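Local coordinates for human phosphate binding protein (Homo sapiens, PDB 2V3Q) that binds phosphate, as a secreted transport protein of the PstS family that associates with the paraoxonase PON1, at residues Q136-A141 with R207-S212. Residues are numbered along the deposited sequence; the frame is centred on the assembly and turned at random.
Sequences QVVYRA and RITYIS. With PO4 (phosphate ion), chain D.
At the edge of the Arg-207 guanidinium, in its plane, sits Gln-136 OE1, 2.8 Å from Arg-207 NE; NE meets that oxygen from above the amide plane, the two groups being turned 58° apart. A water at the same edge joins Arg-207 NH2 to Gln-136 NE2, which also reaches Gly-184 O. An alanine in place of Arg-207 would probably leave Gln-136 OE1 without its charged donor and Val-138 CG2 without the aliphatic chain packed against it. The Tyr-210 ring has Tyr-139 CB at its edge and Phe-150 stacked on it; Tyr-210 OH accepts from Arg-140 N at 3.2 Å, nearly straight (171°), and also bonds Thr-147. Thr-209 OG1, on a branch short enough to reach a neighbouring backbone oxygen, donates to Val-138 O at 2.7 Å from above its carbonyl plane. Farther along the strand, Arg-140, paired with Glu-142, turns its cationic guanidinium edge to the phosphate, NH2 to O1 at 2.8 Å, in a PstS-type site that Thr-8, Ser-32, Ser-144, Gly-145 and Thr-146 help complete. Backbone bonds join 136-140 to 207-208 in parallel; with 186-188 on its other edge, 136-140 is the middle strand of three, helix 190-199 touching Arg-140 and Thr-209, helix 145-157 Tyr-210.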
ATOM      1  N   GLN A 136      -0.481  -1.446  23.738  1.00 10.10           N
ATOM      2  CA  GLN A 136      -1.734  -2.076  23.236  1.00 11.19           C
ATOM      3  C   GLN A 136      -1.731  -1.903  21.704  1.00  9.15           C
ATOM      4  O   GLN A 136      -1.658  -0.791  21.170  1.00  8.43           O
ATOM      5  CB  GLN A 136      -2.972  -1.370  23.799  1.00  9.67           C
ATOM      6  CG  GLN A 136      -4.320  -1.992  23.388  1.00 16.14           C
ATOM      7  CD  GLN A 136      -5.541  -1.357  24.133  1.00 16.27           C
ATOM      8  OE1 GLN A 136      -5.722  -0.131  24.172  1.00 20.91           O
ATOM      9  NE2 GLN A 136      -6.384  -2.204  24.682  1.00 24.46           N
ATOM     10  N   VAL A 137      -1.740  -3.011  21.005  1.00  6.87           N
ATOM     11  CA  VAL A 137      -1.588  -2.970  19.551  1.00  6.65           C
ATOM     12  C   VAL A 137      -2.976  -2.706  18.921  1.00  6.09           C
ATOM     13  O   VAL A 137      -3.948  -3.437  19.220  1.00  7.15           O
ATOM     14  CB  VAL A 137      -1.073  -4.343  19.048  1.00  6.47           C
ATOM     15  CG1 VAL A 137      -1.192  -4.431  17.456  1.00  8.35           C
ATOM     16  CG2 VAL A 137       0.466  -4.410  19.404  1.00  7.20           C
ATOM     17  N   VAL A 138      -3.058  -1.746  17.998  1.00  5.57           N
ATOM     18  CA  VAL A 138      -4.227  -1.601  17.177  1.00  8.10           C
ATOM     19  C   VAL A 138      -3.947  -2.215  15.778  1.00  7.62           C
ATOM     20  O   VAL A 138      -2.880  -1.975  15.187  1.00  8.51           O
ATOM     21  CB  VAL A 138      -4.556  -0.070  16.985  1.00  8.79           C
ATOM     22  CG1 VAL A 138      -5.815   0.103  16.080  1.00  6.94           C
ATOM     23  CG2 VAL A 138      -4.875   0.528  18.365  1.00  8.84           C
ATOM     24  N   TYR A 139      -4.913  -2.967  15.189  1.00  6.66           N
ATOM     25  CA  TYR A 139      -4.632  -3.552  13.871  1.00  6.63           C
ATOM     26  C   TYR A 139      -5.873  -3.514  13.008  1.00  6.59           C
ATOM     27  O   TYR A 139      -6.965  -3.124  13.489  1.00  7.96           O
ATOM     28  CB  TYR A 139      -4.155  -5.018  14.044  1.00  6.76           C
ATOM     29  CG  TYR A 139      -5.230  -5.892  14.676  1.00  8.94           C
ATOM     30  CD1 TYR A 139      -6.133  -6.657  13.851  1.00  4.57           C
ATOM     31  CD2 TYR A 139      -5.341  -5.985  16.103  1.00  5.99           C
ATOM     32  CE1 TYR A 139      -7.160  -7.460  14.451  1.00  5.53           C
ATOM     33  CE2 TYR A 139      -6.372  -6.811  16.685  1.00  5.91           C
ATOM     34  CZ  TYR A 139      -7.253  -7.547  15.892  1.00  5.55           C
ATOM     35  OH  TYR A 139      -8.226  -8.364  16.536  1.00  7.38           O
ATOM     36  N   ARG A 140      -5.705  -3.743  11.692  1.00  6.02           N
ATOM     37  CA  ARG A 140      -6.883  -3.688  10.762  1.00  5.60           C
ATOM     38  C   ARG A 140      -7.716  -4.946  10.873  1.00  5.50           C
ATOM     39  O   ARG A 140      -7.187  -6.024  10.720  1.00  8.25           O
ATOM     40  CB  ARG A 140      -6.383  -3.526   9.323  1.00  5.89           C
ATOM     41  CG  ARG A 140      -5.816  -2.014   9.106  1.00  8.44           C
ATOM     42  CD  ARG A 140      -6.970  -0.995   8.943  1.00  8.69           C
ATOM     43  NE  ARG A 140      -7.702  -1.222   7.695  1.00  6.78           N
ATOM     44  CZ  ARG A 140      -7.264  -0.816   6.514  1.00  9.59           C
ATOM     45  NH1 ARG A 140      -6.082  -0.140   6.393  1.00  7.16           N
ATOM     46  NH2 ARG A 140      -7.994  -1.121   5.452  1.00  6.94           N
ATOM     47  N   ALA A 141      -9.030  -4.808  11.077  1.00  6.03           N
ATOM     48  CA  ALA A 141      -9.939  -5.963  11.230  1.00  7.88           C
ATOM     49  C   ALA A 141     -10.089  -6.684   9.897  1.00  8.52           C
ATOM     50  O   ALA A 141     -10.216  -7.905   9.848  1.00  9.56           O
ATOM     51  CB  ALA A 141     -11.376  -5.393  11.650  1.00  7.55           C
ATOM     52  N   ARG A 207      -1.267   2.850  23.088  1.00  7.73           N
ATOM     53  CA  ARG A 207      -1.606   2.215  21.787  1.00  7.45           C
ATOM     54  C   ARG A 207      -0.535   2.489  20.711  1.00  8.44           C
ATOM     55  O   ARG A 207       0.136   3.536  20.714  1.00  7.95           O
ATOM     56  CB  ARG A 207      -2.944   2.786  21.278  1.00  8.04           C
ATOM     57  CG  ARG A 207      -4.093   1.993  21.944  1.00  9.76           C
ATOM     58  CD  ARG A 207      -5.524   2.526  21.522  1.00  8.83           C
ATOM     59  NE  ARG A 207      -6.514   1.734  22.282  1.00 11.64           N
ATOM     60  CZ  ARG A 207      -7.824   1.738  22.006  1.00 12.61           C
ATOM     61  NH1 ARG A 207      -8.366   2.535  21.054  1.00  8.61           N
ATOM     62  NH2 ARG A 207      -8.618   0.965  22.729  1.00 13.52           N
ATOM     63  N   ILE A 208      -0.376   1.528  19.815  1.00  7.85           N
ATOM     64  CA  ILE A 208       0.622   1.645  18.751  1.00  7.74           C
ATOM     65  C   ILE A 208      -0.027   0.937  17.556  1.00  7.93           C
ATOM     66  O   ILE A 208      -0.837   0.006  17.758  1.00  7.47           O
ATOM     67  CB  ILE A 208       1.959   0.953  19.154  1.00  7.84           C
ATOM     68  CG1 ILE A 208       3.037   1.177  18.074  1.00  6.73           C
ATOM     69  CG2 ILE A 208       1.805  -0.621  19.436  1.00  6.38           C
ATOM     70  CD1 ILE A 208       4.594   0.973  18.643  1.00  5.71           C
ATOM     71  N   THR A 209       0.317   1.358  16.358  1.00  7.13           N
ATOM     72  CA  THR A 209      -0.256   0.675  15.177  1.00  6.94           C
ATOM     73  C   THR A 209       0.694   0.754  13.985  1.00  6.70           C
ATOM     74  O   THR A 209       1.853   1.255  14.097  1.00  6.88           O
ATOM     75  CB  THR A 209      -1.656   1.199  14.835  1.00  7.68           C
ATOM     76  OG1 THR A 209      -2.292   0.333  13.877  1.00  8.04           O
ATOM     77  CG2 THR A 209      -1.541   2.677  14.228  1.00  9.35           C
ATOM     78  N   TYR A 210       0.211   0.274  12.826  1.00  6.54           N
ATOM     79  CA  TYR A 210       0.941   0.362  11.535  1.00  7.30           C
ATOM     80  C   TYR A 210      -0.065   0.980  10.585  1.00  6.72           C
ATOM     81  O   TYR A 210      -1.263   0.643  10.640  1.00  6.55           O
ATOM     82  CB  TYR A 210       1.388  -1.068  11.067  1.00  6.21           C
ATOM     83  CG  TYR A 210       0.245  -2.045  10.862  1.00  6.48           C
ATOM     84  CD1 TYR A 210      -0.352  -2.204   9.573  1.00  8.02           C
ATOM     85  CD2 TYR A 210      -0.280  -2.791  11.953  1.00  5.30           C
ATOM     86  CE1 TYR A 210      -1.403  -3.100   9.380  1.00  8.51           C
ATOM     87  CE2 TYR A 210      -1.345  -3.710  11.732  1.00  5.66           C
ATOM     88  CZ  TYR A 210      -1.922  -3.777  10.469  1.00  6.63           C
ATOM     89  OH  TYR A 210      -2.991  -4.589  10.321  1.00  6.05           O
ATOM     90  N   ILE A 211       0.366   1.914   9.741  1.00  7.96           N
ATOM     91  CA  ILE A 211      -0.604   2.681   8.943  1.00  7.19           C
ATOM     92  C   ILE A 211       0.065   3.424   7.789  1.00  7.33           C
ATOM     93  O   ILE A 211       1.293   3.751   7.828  1.00  6.07           O
ATOM     94  CB  ILE A 211      -1.301   3.752   9.851  1.00  8.38           C
ATOM     95  CG1 ILE A 211      -2.671   4.132   9.243  1.00 11.34           C
ATOM     96  CG2 ILE A 211      -0.355   4.919  10.215  1.00  6.07           C
ATOM     97  CD1 ILE A 211      -3.601   4.816  10.244  1.00  9.87           C
ATOM     98  N   SER A 212      -0.733   3.725   6.780  1.00  5.48           N
ATOM     99  CA  SER A 212      -0.346   4.752   5.784  1.00  7.77           C
ATOM    100  C   SER A 212       0.332   6.001   6.359  1.00  7.06           C
ATOM    101  O   SER A 212      -0.153   6.607   7.309  1.00  7.66           O
ATOM    102  CB  SER A 212      -1.625   5.185   5.013  1.00  5.48           C
ATOM    103  OG  SER A 212      -1.294   6.224   4.091  1.00  7.38           O
TER
HETATM  104  P   PO4 D1379      -5.851  -0.654   2.656  1.00  5.76           P
HETATM  105  O1  PO4 D1379      -7.101   0.122   3.101  1.00  5.98           O
HETATM  106  O2  PO4 D1379      -5.041  -0.992   3.886  1.00  4.13           O
HETATM  107  O3  PO4 D1379      -6.087  -1.946   1.879  1.00  7.28           O
HETATM  108  O4  PO4 D1379      -4.979   0.338   1.774  1.00  5.95           O
HETATM  109  O   HOH W   1      -8.900  -0.424  25.230  1.00 33.41           O